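Local coordinates for protein tyrosine phosphatase (Orf virus, PDB 5NCR) that removes phosphate from phosphotyrosine in proteins and, as a homodimeric relative of dual-specificity phosphatases, probably from phosphoserine too, most likely blunting host interferon signalling, at residues Lys84-Ile87 against Ala88-Met91; Lys96-Ala99 against Arg100-Ala103. The protein carries 2 engineered substitutions. All blocks are in the same frame, centred on the assembly; numbering follows the deposited sequence.

Overall arrangement
Interactions 1 and 2 lie in series along the connection between the parallel strands 73-76 and 108-111, a beta-alpha-beta crossover in which 57-60 sits between the two strands it joins. Residues 84-91 lead into helix 90-103; residues 96-103 form its last two turns. Their centres are 19 Å apart and their nearest atoms about 5 Å, so they do not touch, and each centre lies about 13 Å from the centre of the chain. Interaction 1 is bonded to and packed on helix 165-177 and the loop after strand 73-76. In interaction 2, Leu98 and Leu101 pack on strand 108-111, which in this family the phosphate-binding loop follows. The partner subunit touches neither contact.

Interaction 1: residues Lys84-Ile87 against Ala88-Met91; sequences KTNI and ASIM. Engineered in segment 84-87: Lys84 (natural residue Thr).
Ile87 and Met91 join backbone to backbone where the chain enters helix 90-103 of the dual-specificity phosphatase domain, just after an Asx turn formed by Asn86 and Ala88. Met91 N donates to Ile87 O at 2.9 Å with an N-H...O angle of 158°, an i to i+4 bond of helical type. The same carbonyl oxygen packs against the Met91 side chain, whose CB lies 3.3 Å from Ile87 O. In the Asx turn, the Asn86 side chain reaches forward to the backbone N-H of Ala88. With CG anti to the backbone N (chi1 -173°), Asn86 OD1 receives Ala88 N at 3.3 Å. That bond is long, and the donor stands 52° above the carbonyl plane, away from the lone-pair positions. Ala88 N also makes a weak bond to Gln170 OE1 of helix 165-177. Gln170 holds the incoming loop more firmly through Ile87 N and Thr85 O, so its amide uses both its acceptor and its donor here. A water links the Asn86 carbonyl to Ser89 and Ile90: it accepts from Ile90 N at 3.0 Å, pairs with Ser89 OG at 2.7 Å and gives a weak bond to Asn86 O. The side chains of Ile87 and Met91 run side by side. Because the methionine is bent at both its second and third torsions, its terminal methyl turns back, bringing Met91 CE to 3.9 Å from Ile87 CD1.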
loop_
_atom_site.group_PDB
_atom_site.type_symbol
_atom_site.label_atom_id
_atom_site.label_comp_id
_atom_site.label_asym_id
_atom_site.label_seq_id
_atom_site.Cartn_x
_atom_site.Cartn_y
_atom_site.Cartn_z
ATOM N N LYS B 84 13.766 2.279 -19.454
ATOM C CA LYS B 84 14.838 1.274 -19.469
ATOM C C LYS B 84 16.111 1.745 -18.766
ATOM O O LYS B 84 16.996 0.949 -18.492
ATOM C CB LYS B 84 15.110 0.786 -20.903
ATOM C CG LYS B 84 14.049 -0.187 -21.453
ATOM C CD LYS B 84 14.117 -1.588 -20.819
ATOM C CE LYS B 84 14.237 -2.697 -21.845
ATOM N NZ LYS B 84 14.249 -4.046 -21.212
ATOM N N THR B 85 16.158 3.022 -18.407
ATOM C CA THR B 85 17.296 3.631 -17.715
ATOM C C THR B 85 17.563 2.970 -16.343
ATOM O O THR B 85 16.649 2.761 -15.553
ATOM C CB THR B 85 17.120 5.145 -17.657
ATOM O OG1 THR B 85 17.370 5.656 -18.960
ATOM C CG2 THR B 85 18.066 5.823 -16.710
ATOM N N ASN B 86 18.854 2.617 -16.139
ATOM C CA ASN B 86 19.435 2.023 -14.944
ATOM C C ASN B 86 19.937 3.113 -13.970
ATOM O O ASN B 86 20.788 3.930 -14.313
ATOM C CB ASN B 86 20.582 1.074 -15.335
ATOM C CG ASN B 86 21.154 0.269 -14.189
ATOM O OD1 ASN B 86 20.518 0.077 -13.155
ATOM N ND2 ASN B 86 22.370 -0.227 -14.348
ATOM N N ILE B 87 19.401 3.105 -12.758
ATOM C CA ILE B 87 19.754 4.052 -11.690
ATOM C C ILE B 87 20.333 3.333 -10.461
ATOM O O ILE B 87 20.725 3.995 -9.494
ATOM C CB ILE B 87 18.580 5.012 -11.320
ATOM C CG1 ILE B 87 17.318 4.237 -10.842
ATOM C CG2 ILE B 87 18.281 5.968 -12.462
ATOM C CD1 ILE B 87 16.474 4.937 -9.800
ATOM N N ALA B 88 20.369 1.982 -10.509
ATOM C CA ALA B 88 20.884 1.091 -9.460
ATOM C C ALA B 88 22.345 1.347 -9.118
ATOM O O ALA B 88 22.698 1.197 -7.957
ATOM C CB ALA B 88 20.690 -0.368 -9.846
ATOM N N SER B 89 23.202 1.732 -10.087
ATOM C CA SER B 89 24.598 2.033 -9.701
ATOM C C SER B 89 24.823 3.539 -9.401
ATOM O O SER B 89 25.714 3.884 -8.622
ATOM C CB SER B 89 25.606 1.471 -10.696
ATOM O OG SER B 89 25.393 1.952 -12.010
ATOM N N ILE B 90 23.960 4.419 -9.916
ATOM C CA ILE B 90 24.034 5.865 -9.639
ATOM C C ILE B 90 23.544 6.172 -8.203
ATOM O O ILE B 90 24.141 6.995 -7.496
ATOM C CB ILE B 90 23.194 6.640 -10.693
ATOM C CG1 ILE B 90 23.913 6.701 -12.050
ATOM C CG2 ILE B 90 22.763 8.051 -10.216
ATOM C CD1 ILE B 90 22.946 6.910 -13.247
ATOM N N MET B 91 22.434 5.522 -7.792
ATOM C CA MET B 91 21.793 5.779 -6.502
ATOM C C MET B 91 22.694 5.601 -5.270
ATOM O O MET B 91 22.709 6.527 -4.467
ATOM C CB MET B 91 20.494 4.978 -6.333
ATOM C CG MET B 91 19.446 5.723 -5.513
ATOM S SD MET B 91 19.181 7.477 -5.990
ATOM C CE MET B 91 18.652 7.334 -7.660
HETATM O O HOH W 1 23.111 3.360 -12.559
#

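Interaction 2: residues Lys96-Ala99 against Arg100-Ala103; sequences KLLA and RLEA
Leu97 carries its CG anti to the backbone N (chi1 167°), and its second torsion (chi2 63°) turns CD1 toward Arg100 and Leu101, while Arg100 extends through its first two torsions and then bends at the third (chi3 85°), swinging the guanidinium back toward that methyl. Leu97 CD1 meets Arg100 NH1 at 3.5 Å, approaching the guanidinium obliquely. The same methyl lies 3.9 Å from Leu101 CD1, so one leucine branch serves both an i+3 and an i+4 neighbour. The backbone carries the i to i+4 alpha-helical hydrogen bonds: Leu101 N donates to Leu97 O at 3.0 Å and Ala103 N to Ala99 O at 2.9 Å. Leu98 and Leu101 pack on strands 57-60 and 108-111, and Ala99 on Tyr126 and His129 of helix 118-134. Glu102 bends at chi2, its OE1 receiving Thr32 OG1 and His34 N. The helix is thus amphipathic: Leu98 and Leu101 bury apolar surface against the sheet, while Arg100 is exposed, its guanidinium touching the Leu97 methyl and its NE paired with Glu104 in a salt bridge.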
loop_
_atom_site.group_PDB
_atom_site.type_symbol
_atom_site.label_atom_id
_atom_site.label_comp_id
_atom_site.label_asym_id
_atom_site.label_seq_id
_atom_site.Cartn_x
_atom_site.Cartn_y
_atom_site.Cartn_z
ATOM N N LYS B 96 25.029 8.855 -0.942
ATOM C CA LYS B 96 26.216 9.083 -0.125
ATOM C C LYS B 96 26.709 10.510 -0.318
ATOM O O LYS B 96 27.002 11.192 0.669
ATOM C CB LYS B 96 27.310 8.061 -0.462
ATOM C CG LYS B 96 28.397 7.993 0.605
ATOM C CD LYS B 96 29.457 6.944 0.309
ATOM C CE LYS B 96 30.564 6.973 1.347
ATOM N NZ LYS B 96 31.486 8.135 1.174
ATOM N N LEU B 97 26.710 10.995 -1.577
ATOM C CA LEU B 97 27.100 12.368 -1.917
ATOM C C LEU B 97 26.150 13.387 -1.239
ATOM O O LEU B 97 26.620 14.363 -0.664
ATOM C CB LEU B 97 27.109 12.560 -3.460
ATOM C CG LEU B 97 27.197 14.004 -4.036
ATOM C CD1 LEU B 97 28.479 14.673 -3.667
ATOM C CD2 LEU B 97 27.037 13.991 -5.525
ATOM N N LEU B 98 24.831 13.167 -1.328
ATOM C CA LEU B 98 23.850 14.062 -0.710
ATOM C C LEU B 98 23.976 14.075 0.811
ATOM O O LEU B 98 23.916 15.148 1.417
ATOM C CB LEU B 98 22.423 13.734 -1.167
ATOM C CG LEU B 98 22.131 13.960 -2.665
ATOM C CD1 LEU B 98 20.768 13.455 -3.035
ATOM C CD2 LEU B 98 22.301 15.425 -3.077
ATOM N N ALA B 99 24.240 12.904 1.419
ATOM C CA ALA B 99 24.452 12.806 2.865
ATOM C C ALA B 99 25.734 13.582 3.300
ATOM O O ALA B 99 25.737 14.228 4.353
ATOM C CB ALA B 99 24.545 11.349 3.288
ATOM N N ARG B 100 26.799 13.545 2.470
ATOM C CA ARG B 100 28.055 14.252 2.730
ATOM C C ARG B 100 27.833 15.773 2.636
ATOM O O ARG B 100 28.352 16.514 3.478
ATOM C CB ARG B 100 29.152 13.800 1.748
ATOM C CG ARG B 100 30.573 14.024 2.248
ATOM C CD ARG B 100 31.607 13.959 1.128
ATOM N NE ARG B 100 31.755 15.247 0.433
ATOM C CZ ARG B 100 31.598 15.420 -0.877
ATOM N NH1 ARG B 100 31.301 14.392 -1.658
ATOM N NH2 ARG B 100 31.740 16.627 -1.416
ATOM N N LEU B 101 27.072 16.237 1.618
ATOM C CA LEU B 101 26.783 17.670 1.435
ATOM C C LEU B 101 25.928 18.205 2.598
ATOM O O LEU B 101 26.186 19.295 3.092
ATOM C CB LEU B 101 26.132 17.957 0.062
ATOM C CG LEU B 101 26.979 17.587 -1.173
ATOM C CD1 LEU B 101 26.163 17.572 -2.453
ATOM C CD2 LEU B 101 28.189 18.489 -1.322
ATOM N N GLU B 102 24.951 17.395 3.057
ATOM C CA GLU B 102 24.073 17.658 4.192
ATOM C C GLU B 102 24.916 17.797 5.466
ATOM O O GLU B 102 24.757 18.782 6.187
ATOM C CB GLU B 102 23.042 16.514 4.347
ATOM C CG GLU B 102 22.011 16.714 5.455
ATOM C CD GLU B 102 20.992 17.807 5.208
ATOM O OE1 GLU B 102 20.655 18.046 4.028
ATOM O OE2 GLU B 102 20.553 18.447 6.189
ATOM N N ALA B 103 25.824 16.824 5.723
ATOM C CA ALA B 103 26.727 16.828 6.880
ATOM C C ALA B 103 27.642 18.068 6.883
ATOM O O ALA B 103 27.846 18.671 7.938
ATOM C CB ALA B 103 27.559 15.557 6.906
#